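Local atomic coordinates of checkpoint serine/threonine-protein kinase BUB1 (Saccharomyces cerevisiae, PDB entry 3ESL), a protein that phosphorylates serine and threonine residues, including those of BUB3, and acts in the spindle assembly checkpoint that delays anaphase until chromosomes are bioriented. Residues Asp35-Ile40 and Ser58-Cys63; Glu54-Thr59 and Asn88-Asn93; Glu99-Tyr104 and Thr190-Ile195. All blocks are in the same frame, centred on the assembly; numbering follows the deposited sequence.

Contact 1 of 3, residues Asp35-Ile40 and Ser58-Cys63; sequences DYMIWI and STMERC
The ring of Tyr36 meets Thr59 obliquely, CD2 lying 3.6 Å from Thr59 CG2, and the two side chains cross at about a right angle. One face of this ring is covered from its own helix by Ile40 CD1, which sits towards the rim, and Trp39 CE3 lies in plane at an edge; a stack with Tyr15 and a hydrogen bond from its OH to Glu16 tie the ring to helix 4-21. Ile40 CD1 also comes tip to tip with Thr59, 3.5 Å from OG1. That hydroxyl, set beside its own backbone N by a chi1 of -59°, is bonded to the carbonyl of Val55 one turn back, which makes a threonine acceptable among apolar neighbours. Helices 29-47 and 49-67 run antiparallel here, their local axes 10.1 Å apart at 163°, as in the helical hairpins of TPR-like domains; this chain is the conserved N-terminal, TPR-like domain of BUB1, not its kinase domain. Met37 faces Thr59 at the nearest backbone pair. The two side chains slide past each other in opposite directions, Met37 CG against the Thr59 methyl CG2, and the methionine then bends at chi3 (-65°). Its flexible, unbranched thioether crosses Met60 at about a right angle, Met37 SD 3.5 Å from Met60 CG, and Met37 CE ends 4.0 Å from Cys63 SG. Ile82 of helix 77-90 touches both Met37 and Cys63.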
loop_
_atom_site.group_PDB
_atom_site.type_symbol
_atom_site.label_atom_id
_atom_site.label_comp_id
_atom_site.label_asym_id
_atom_site.label_seq_id
_atom_site.Cartn_x
_atom_site.Cartn_y
_atom_site.Cartn_z
ATOM N N ASP A 35 5.230 -14.638 5.065
ATOM C CA ASP A 35 4.841 -16.046 5.239
ATOM C C ASP A 35 3.578 -16.126 6.082
ATOM O O ASP A 35 2.616 -16.821 5.735
ATOM C CB ASP A 35 5.953 -16.841 5.921
ATOM C CG ASP A 35 7.053 -17.271 4.970
ATOM O OD1 ASP A 35 6.862 -17.215 3.734
ATOM O OD2 ASP A 35 8.117 -17.680 5.486
ATOM N N TYR A 36 3.569 -15.368 7.173
ATOM C CA TYR A 36 2.445 -15.400 8.107
ATOM C C TYR A 36 1.183 -14.825 7.460
ATOM O O TYR A 36 0.122 -15.430 7.534
ATOM C CB TYR A 36 2.840 -14.682 9.396
ATOM C CG TYR A 36 1.829 -14.719 10.524
ATOM C CD1 TYR A 36 0.883 -15.750 10.621
ATOM C CD2 TYR A 36 1.859 -13.742 11.524
ATOM C CE1 TYR A 36 -0.030 -15.792 11.691
ATOM C CE2 TYR A 36 0.937 -13.766 12.591
ATOM C CZ TYR A 36 0.010 -14.798 12.661
ATOM O OH TYR A 36 -0.896 -14.815 13.696
ATOM N N MET A 37 1.303 -13.683 6.781
ATOM C CA MET A 37 0.154 -13.062 6.122
ATOM C C MET A 37 -0.451 -13.926 5.010
ATOM O O MET A 37 -1.676 -14.009 4.867
ATOM C CB MET A 37 0.537 -11.668 5.599
ATOM C CG MET A 37 0.763 -10.691 6.729
ATOM S SD MET A 37 1.186 -9.053 6.089
ATOM C CE MET A 37 2.755 -9.339 5.295
ATOM N N ILE A 38 0.410 -14.593 4.245
ATOM C CA ILE A 38 -0.049 -15.486 3.195
ATOM C C ILE A 38 -0.812 -16.643 3.838
ATOM O O ILE A 38 -1.888 -17.003 3.356
ATOM C CB ILE A 38 1.112 -15.981 2.319
ATOM C CG1 ILE A 38 1.661 -14.809 1.481
ATOM C CG2 ILE A 38 0.670 -17.127 1.388
ATOM C CD1 ILE A 38 2.991 -15.084 0.843
ATOM N N TRP A 39 -0.276 -17.178 4.932
ATOM C CA TRP A 39 -0.942 -18.282 5.654
ATOM C C TRP A 39 -2.304 -17.852 6.214
ATOM O O TRP A 39 -3.305 -18.576 6.090
ATOM C CB TRP A 39 -0.050 -18.846 6.758
ATOM C CG TRP A 39 -0.757 -19.903 7.555
ATOM C CD1 TRP A 39 -0.875 -21.229 7.231
ATOM C CD2 TRP A 39 -1.484 -19.715 8.776
ATOM N NE1 TRP A 39 -1.635 -21.882 8.183
ATOM C CE2 TRP A 39 -2.011 -20.979 9.148
ATOM C CE3 TRP A 39 -1.736 -18.605 9.602
ATOM C CZ2 TRP A 39 -2.775 -21.161 10.310
ATOM C CZ3 TRP A 39 -2.499 -18.783 10.762
ATOM C CH2 TRP A 39 -3.010 -20.063 11.103
ATOM N N ILE A 40 -2.353 -16.674 6.828
ATOM C CA ILE A 40 -3.616 -16.164 7.361
ATOM C C ILE A 40 -4.659 -16.005 6.253
ATOM O O ILE A 40 -5.813 -16.414 6.409
ATOM C CB ILE A 40 -3.453 -14.795 8.030
ATOM C CG1 ILE A 40 -2.510 -14.874 9.230
ATOM C CG2 ILE A 40 -4.830 -14.239 8.467
ATOM C CD1 ILE A 40 -1.977 -13.505 9.664
ATOM N N SER A 58 -4.452 -6.951 11.806
ATOM C CA SER A 58 -3.438 -6.698 12.842
ATOM C C SER A 58 -2.016 -7.052 12.412
ATOM O O SER A 58 -1.065 -6.325 12.716
ATOM C CB SER A 58 -3.800 -7.447 14.131
ATOM O OG SER A 58 -2.678 -7.549 14.994
ATOM N N THR A 59 -1.873 -8.170 11.708
ATOM C CA THR A 59 -0.572 -8.633 11.254
ATOM C C THR A 59 -0.032 -7.681 10.189
ATOM O O THR A 59 1.162 -7.364 10.196
ATOM C CB THR A 59 -0.639 -10.082 10.747
ATOM O OG1 THR A 59 -1.115 -10.908 11.821
ATOM C CG2 THR A 59 0.743 -10.574 10.355
ATOM N N MET A 60 -0.906 -7.231 9.298
ATOM C CA MET A 60 -0.473 -6.344 8.214
ATOM C C MET A 60 -0.024 -5.012 8.828
ATOM O O MET A 60 0.990 -4.442 8.428
ATOM C CB MET A 60 -1.587 -6.137 7.194
ATOM C CG MET A 60 -1.860 -7.378 6.363
ATOM S SD MET A 60 -3.146 -7.087 5.145
ATOM C CE MET A 60 -2.250 -6.074 3.995
ATOM N N GLU A 61 -0.772 -4.537 9.824
ATOM C CA GLU A 61 -0.416 -3.290 10.503
ATOM C C GLU A 61 0.929 -3.432 11.219
ATOM O O GLU A 61 1.782 -2.532 11.132
ATOM C CB GLU A 61 -1.521 -2.868 11.475
ATOM C CG GLU A 61 -2.779 -2.453 10.769
ATOM C CD GLU A 61 -3.848 -1.954 11.721
ATOM O OE1 GLU A 61 -3.589 -1.933 12.945
ATOM O OE2 GLU A 61 -4.928 -1.581 11.222
ATOM N N ARG A 62 1.119 -4.548 11.919
ATOM C CA ARG A 62 2.400 -4.838 12.575
ATOM C C ARG A 62 3.548 -4.823 11.570
ATOM O O ARG A 62 4.603 -4.228 11.825
ATOM C CB ARG A 62 2.354 -6.188 13.298
ATOM C CG ARG A 62 1.649 -6.143 14.638
ATOM C CD ARG A 62 1.488 -7.551 15.203
ATOM N NE ARG A 62 2.692 -8.019 15.885
ATOM C CZ ARG A 62 2.788 -9.201 16.493
ATOM N NH1 ARG A 62 1.758 -10.024 16.486
ATOM N NH2 ARG A 62 3.911 -9.558 17.103
ATOM N N CYS A 63 3.327 -5.470 10.426
ATOM C CA CYS A 63 4.339 -5.522 9.364
ATOM C C CYS A 63 4.715 -4.108 8.908
ATOM O O CYS A 63 5.896 -3.739 8.868
ATOM C CB CYS A 63 3.797 -6.321 8.184
ATOM S SG CYS A 63 4.914 -6.303 6.771
#

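Contact 2 of 3, residues Glu54-Thr59 and Asn88-Asn93; sequences EVLRST and NLFLSN
Arg57 and Phe90 lie alongside each other and run in opposite directions, so that the base of each side chain is matched with the far end of the other. Arg57 CB rests over one face of the phenyl ring, 3.9 Å from the Phe90 centroid and 24° off its normal, a CH-pi contact offset towards CZ. The arginine chain is extended from CG to NE, and this straightness carries Arg57 CD along the ring, 3.7 Å from Phe90 CD1. At its end the guanidinium passes beyond the ring and lies over Phe90 CB, which stands 3.8 Å above the centre of the guanidinium plane. The two planes are 28° apart. A long arginine suits this partly exposed border because its methylenes cover the aromatic face while the head still has polar partners: NE is hydrogen-bonded to Tyr86 OH and makes a long, weak ion pair with Glu61. The opposite face of the Phe90 ring is covered by Leu89 CB from its own helix. The contact joins helix 49-67 to the C-terminal end of helix 77-90, consecutive helices of the all-alpha, TPR-like domain, and Leu91 is the first residue to leave helical geometry. At the ring edge, Leu56 CG lies near the plane, 4.4 Å from Phe90 CZ. The same leucine reaches Leu89, the two side chains crossing at about a right angle with Leu56 CD2 4.1 Å from Leu89 CD1. Leu91 turns its CD2 to within 4.1 Å of Arg57 NH2, and the same side chain also touches Ser98 and Thr101 of helix 95-108.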
loop_
_atom_site.group_PDB
_atom_site.type_symbol
_atom_site.label_atom_id
_atom_site.label_comp_id
_atom_site.label_asym_id
_atom_site.label_seq_id
_atom_site.Cartn_x
_atom_site.Cartn_y
_atom_site.Cartn_z
ATOM N N GLU A 54 -9.605 -10.134 11.378
ATOM C CA GLU A 54 -8.980 -9.385 12.465
ATOM C C GLU A 54 -7.477 -9.648 12.532
ATOM O O GLU A 54 -6.678 -8.712 12.642
ATOM C CB GLU A 54 -9.635 -9.753 13.806
ATOM C CG GLU A 54 -8.967 -9.141 15.041
ATOM C CD GLU A 54 -9.075 -10.021 16.283
ATOM O OE1 GLU A 54 -10.142 -10.639 16.503
ATOM O OE2 GLU A 54 -8.085 -10.093 17.044
ATOM N N VAL A 55 -7.105 -10.923 12.461
ATOM C CA VAL A 55 -5.707 -11.329 12.587
ATOM C C VAL A 55 -4.933 -10.852 11.358
ATOM O O VAL A 55 -3.781 -10.407 11.479
ATOM C CB VAL A 55 -5.546 -12.854 12.792
ATOM C CG1 VAL A 55 -4.072 -13.242 12.856
ATOM C CG2 VAL A 55 -6.267 -13.301 14.078
ATOM N N LEU A 56 -5.561 -10.933 10.189
ATOM C CA LEU A 56 -4.905 -10.424 8.979
ATOM C C LEU A 56 -4.652 -8.920 9.127
ATOM O O LEU A 56 -3.537 -8.444 8.862
ATOM C CB LEU A 56 -5.715 -10.729 7.714
ATOM C CG LEU A 56 -5.089 -10.235 6.402
ATOM C CD1 LEU A 56 -3.696 -10.837 6.168
ATOM C CD2 LEU A 56 -6.007 -10.494 5.203
ATOM N N ARG A 57 -5.673 -8.174 9.550
ATOM C CA ARG A 57 -5.545 -6.716 9.646
ATOM C C ARG A 57 -4.434 -6.344 10.619
ATOM O O ARG A 57 -3.571 -5.529 10.286
ATOM C CB ARG A 57 -6.878 -6.043 10.035
ATOM C CG ARG A 57 -6.764 -4.509 10.100
ATOM C CD ARG A 57 -8.096 -3.757 10.065
ATOM N NE ARG A 57 -7.834 -2.329 9.825
ATOM C CZ ARG A 57 -8.734 -1.410 9.466
ATOM N NH1 ARG A 57 -10.013 -1.740 9.286
ATOM N NH2 ARG A 57 -8.346 -0.145 9.283
ATOM N N SER A 58 -4.452 -6.951 11.806
ATOM C CA SER A 58 -3.438 -6.698 12.842
ATOM C C SER A 58 -2.016 -7.052 12.412
ATOM O O SER A 58 -1.065 -6.325 12.716
ATOM C CB SER A 58 -3.800 -7.447 14.131
ATOM O OG SER A 58 -2.678 -7.549 14.994
ATOM N N THR A 59 -1.873 -8.170 11.708
ATOM C CA THR A 59 -0.572 -8.633 11.254
ATOM C C THR A 59 -0.032 -7.681 10.189
ATOM O O THR A 59 1.162 -7.364 10.196
ATOM C CB THR A 59 -0.639 -10.082 10.747
ATOM O OG1 THR A 59 -1.115 -10.908 11.821
ATOM C CG2 THR A 59 0.743 -10.574 10.355
ATOM N N ASN A 88 -6.442 -1.544 -0.139
ATOM C CA ASN A 88 -7.540 -2.174 -0.897
ATOM C C ASN A 88 -8.487 -3.010 -0.030
ATOM O O ASN A 88 -9.703 -3.009 -0.245
ATOM C CB ASN A 88 -6.984 -3.052 -2.025
ATOM C CG ASN A 88 -6.292 -2.257 -3.128
ATOM O OD1 ASN A 88 -6.505 -1.061 -3.294
ATOM N ND2 ASN A 88 -5.459 -2.947 -3.903
ATOM N N LEU A 89 -7.931 -3.741 0.932
ATOM C CA LEU A 89 -8.719 -4.617 1.794
ATOM C C LEU A 89 -9.466 -3.861 2.888
ATOM O O LEU A 89 -10.615 -4.193 3.207
ATOM C CB LEU A 89 -7.829 -5.670 2.441
ATOM C CG LEU A 89 -7.249 -6.745 1.525
ATOM C CD1 LEU A 89 -6.269 -7.562 2.336
ATOM C CD2 LEU A 89 -8.360 -7.633 0.944
ATOM N N PHE A 90 -8.817 -2.845 3.454
ATOM C CA PHE A 90 -9.297 -2.249 4.701
ATOM C C PHE A 90 -9.726 -0.783 4.629
ATOM O O PHE A 90 -10.495 -0.322 5.480
ATOM C CB PHE A 90 -8.281 -2.483 5.825
ATOM C CG PHE A 90 -8.028 -3.936 6.106
ATOM C CD1 PHE A 90 -9.039 -4.746 6.624
ATOM C CD2 PHE A 90 -6.794 -4.504 5.834
ATOM C CE1 PHE A 90 -8.821 -6.100 6.872
ATOM C CE2 PHE A 90 -6.565 -5.857 6.083
ATOM C CZ PHE A 90 -7.577 -6.654 6.606
ATOM N N LEU A 91 -9.275 -0.064 3.605
ATOM C CA LEU A 91 -9.584 1.361 3.487
ATOM C C LEU A 91 -10.426 1.722 2.259
ATOM O O LEU A 91 -10.584 2.905 1.939
ATOM C CB LEU A 91 -8.281 2.180 3.507
ATOM C CG LEU A 91 -7.351 1.984 4.708
ATOM C CD1 LEU A 91 -6.093 2.855 4.584
ATOM C CD2 LEU A 91 -8.091 2.256 6.011
ATOM N N SER A 92 -10.983 0.712 1.594
ATOM C CA SER A 92 -11.648 0.898 0.302
ATOM C C SER A 92 -12.864 1.833 0.348
ATOM O O SER A 92 -13.188 2.482 -0.650
ATOM C CB SER A 92 -12.028 -0.458 -0.323
ATOM O OG SER A 92 -12.946 -1.164 0.500
ATOM N N ASN A 93 -13.524 1.902 1.503
ATOM C CA ASN A 93 -14.682 2.784 1.680
ATOM C C ASN A 93 -14.312 4.151 2.275
ATOM O O ASN A 93 -15.171 4.877 2.764
ATOM C CB ASN A 93 -15.744 2.088 2.543
ATOM C CG ASN A 93 -15.314 1.928 3.994
ATOM O OD1 ASN A 93 -14.120 1.856 4.304
ATOM N ND2 ASN A 93 -16.292 1.874 4.896
#

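Contact 3 of 3, residues Glu99-Tyr104 and Thr190-Ile195; sequences ENTFKY and TAPFFI
With chi1 at 177°, the Tyr104 side chain leaves helix 95-108 opposite its own backbone N and carries its ring across to Ala191, Pro192 and Ile195. Ile195 answers with CG1 beside its backbone N and an extended chi2 of -180°, which bring CD1 over one ring face, 3.9 Å from the Tyr104 centroid, as a CH-pi contact. Ala191 CB, a methyl short enough for the close backbone approach, meets the ring obliquely, 3.7 Å from Tyr104 CE1. Pro192, at the N-cap position before helix 193-200, fits its CD against Tyr104 CB, and its CB lies 3.5 Å from Thr101 OG1. That oxygen also lies in plane at the edge of Phe194, 3.5 Å from CE1, and is itself bonded to the carbonyl of Glu97. Replacing Tyr104 with an alanine would probably leave Ile195 CD1 and Ala191 CB without their aromatic partner and open a gap between the two segments. A water donates to Asn100 O and Thr190 O, 2.6 Å from each, bridging the backbones. The arrangement is that of the last helix of this N-terminal BUB1 domain, and the loop before it, packed on helix 95-108 of an all-alpha, TPR-like fold.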
loop_
_atom_site.group_PDB
_atom_site.type_symbol
_atom_site.label_atom_id
_atom_site.label_comp_id
_atom_site.label_asym_id
_atom_site.label_seq_id
_atom_site.Cartn_x
_atom_site.Cartn_y
_atom_site.Cartn_z
ATOM N N GLU A 99 -6.033 8.056 0.601
ATOM C CA GLU A 99 -5.139 9.076 0.075
ATOM C C GLU A 99 -4.057 9.436 1.106
ATOM O O GLU A 99 -2.890 9.606 0.753
ATOM C CB GLU A 99 -5.903 10.332 -0.361
ATOM C CG GLU A 99 -4.991 11.315 -1.056
ATOM C CD GLU A 99 -5.648 12.633 -1.403
ATOM O OE1 GLU A 99 -6.307 13.228 -0.528
ATOM O OE2 GLU A 99 -5.477 13.075 -2.562
ATOM N N ASN A 100 -4.448 9.536 2.374
ATOM C CA ASN A 100 -3.485 9.860 3.422
ATOM C C ASN A 100 -2.400 8.794 3.571
ATOM O O ASN A 100 -1.256 9.105 3.896
ATOM C CB ASN A 100 -4.181 10.086 4.758
ATOM C CG ASN A 100 -4.924 11.407 4.802
ATOM O OD1 ASN A 100 -4.773 12.254 3.912
ATOM N ND2 ASN A 100 -5.734 11.591 5.840
ATOM N N THR A 101 -2.777 7.543 3.333
ATOM C CA THR A 101 -1.804 6.450 3.350
ATOM C C THR A 101 -0.810 6.628 2.203
ATOM O O THR A 101 0.401 6.570 2.434
ATOM C CB THR A 101 -2.487 5.067 3.334
ATOM O OG1 THR A 101 -3.411 4.987 4.427
ATOM C CG2 THR A 101 -1.446 3.942 3.498
ATOM N N PHE A 102 -1.300 6.892 0.983
ATOM C CA PHE A 102 -0.380 7.131 -0.130
ATOM C C PHE A 102 0.529 8.341 0.123
ATOM O O PHE A 102 1.717 8.314 -0.198
ATOM C CB PHE A 102 -1.130 7.334 -1.443
ATOM C CG PHE A 102 -1.603 6.060 -2.091
ATOM C CD1 PHE A 102 -0.698 5.196 -2.701
ATOM C CD2 PHE A 102 -2.969 5.772 -2.160
ATOM C CE1 PHE A 102 -1.149 4.017 -3.336
ATOM C CE2 PHE A 102 -3.434 4.613 -2.776
ATOM C CZ PHE A 102 -2.512 3.728 -3.372
ATOM N N LYS A 103 -0.043 9.404 0.687
ATOM C CA LYS A 103 0.715 10.609 1.023
ATOM C C LYS A 103 1.813 10.368 2.070
ATOM O O LYS A 103 2.914 10.933 1.979
ATOM C CB LYS A 103 -0.242 11.709 1.503
ATOM C CG LYS A 103 -1.078 12.277 0.381
ATOM C CD LYS A 103 -2.202 13.148 0.920
ATOM C CE LYS A 103 -1.642 14.279 1.764
ATOM N NZ LYS A 103 -2.563 15.461 1.814
ATOM N N TYR A 104 1.503 9.533 3.056
ATOM C CA TYR A 104 2.449 9.161 4.102
ATOM C C TYR A 104 3.619 8.366 3.516
ATOM O O TYR A 104 4.789 8.657 3.779
ATOM C CB TYR A 104 1.712 8.339 5.148
ATOM C CG TYR A 104 2.548 7.800 6.281
ATOM C CD1 TYR A 104 2.826 8.586 7.404
ATOM C CD2 TYR A 104 3.019 6.487 6.257
ATOM C CE1 TYR A 104 3.570 8.079 8.468
ATOM C CE2 TYR A 104 3.763 5.969 7.315
ATOM C CZ TYR A 104 4.030 6.775 8.416
ATOM O OH TYR A 104 4.761 6.277 9.472
ATOM N N THR A 190 -0.458 14.491 8.050
ATOM C CA THR A 190 -0.645 13.622 9.204
ATOM C C THR A 190 -0.542 12.151 8.762
ATOM O O THR A 190 -0.873 11.838 7.619
ATOM C CB THR A 190 -2.041 13.908 9.860
ATOM O OG1 THR A 190 -2.158 13.218 11.102
ATOM C CG2 THR A 190 -3.214 13.515 8.941
ATOM N N ALA A 191 -0.050 11.268 9.636
ATOM C CA ALA A 191 -0.142 9.819 9.371
ATOM C C ALA A 191 -1.603 9.358 9.321
ATOM O O ALA A 191 -2.466 9.923 10.005
ATOM C CB ALA A 191 0.623 9.024 10.404
ATOM N N PRO A 192 -1.893 8.313 8.511
ATOM C CA PRO A 192 -3.253 7.789 8.488
ATOM C C PRO A 192 -3.651 7.307 9.871
ATOM O O PRO A 192 -2.789 6.929 10.671
ATOM C CB PRO A 192 -3.175 6.599 7.509
ATOM C CG PRO A 192 -1.739 6.315 7.337
ATOM C CD PRO A 192 -1.004 7.595 7.582
ATOM N N PHE A 193 -4.946 7.321 10.149
ATOM C CA PHE A 193 -5.419 6.959 11.469
ATOM C C PHE A 193 -4.996 5.574 11.921
ATOM O O PHE A 193 -4.682 5.389 13.094
ATOM C CB PHE A 193 -6.932 7.100 11.594
ATOM C CG PHE A 193 -7.431 6.862 12.988
ATOM C CD1 PHE A 193 -7.023 7.694 14.037
ATOM C CD2 PHE A 193 -8.277 5.793 13.265
ATOM C CE1 PHE A 193 -7.471 7.467 15.351
ATOM C CE2 PHE A 193 -8.740 5.562 14.570
ATOM C CZ PHE A 193 -8.332 6.396 15.613
ATOM N N PHE A 194 -4.964 4.598 11.007
ATOM C CA PHE A 194 -4.655 3.232 11.442
ATOM C C PHE A 194 -3.250 3.135 12.027
ATOM O O PHE A 194 -2.998 2.333 12.928
ATOM C CB PHE A 194 -4.895 2.179 10.334
ATOM C CG PHE A 194 -3.805 2.102 9.285
ATOM C CD1 PHE A 194 -3.883 2.870 8.124
ATOM C CD2 PHE A 194 -2.737 1.219 9.438
ATOM C CE1 PHE A 194 -2.888 2.779 7.139
ATOM C CE2 PHE A 194 -1.728 1.123 8.473
ATOM C CZ PHE A 194 -1.801 1.903 7.322
ATOM N N ILE A 195 -2.341 3.968 11.516
ATOM C CA ILE A 195 -0.982 3.999 12.012
ATOM C C ILE A 195 -0.947 4.661 13.395
ATOM O O ILE A 195 -0.343 4.123 14.346
ATOM C CB ILE A 195 -0.045 4.719 11.010
ATOM C CG1 ILE A 195 0.127 3.843 9.756
ATOM C CG2 ILE A 195 1.319 5.005 11.627
ATOM C CD1 ILE A 195 1.019 4.431 8.701
HETATM O O HOH W 1 -0.362 11.278 5.105
#

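From the N terminus, contact 1 closes first, folding helix 49-67 back on helix 29-47 across a short turn. Contact 2 starts on that same helix, sharing Ser58 and Thr59, and closes a longer loop by bringing in the end of helix 77-90; its span crosses that of contact 1, the two sharing residues 54-63, and neither contains the other. The two touch, with Met60 SD 3.8 Å from Phe90 CE2. Contact 3 follows in series and is the longest-range, tying helix 95-108 to residues 190-195 over 85 intervening, mostly helical residues. Leu91 joins contacts 2 and 3, its CD1 lying 3.4 Å from Thr101 OG1, and Phe194 packs back on Glu61 of helix 49-67.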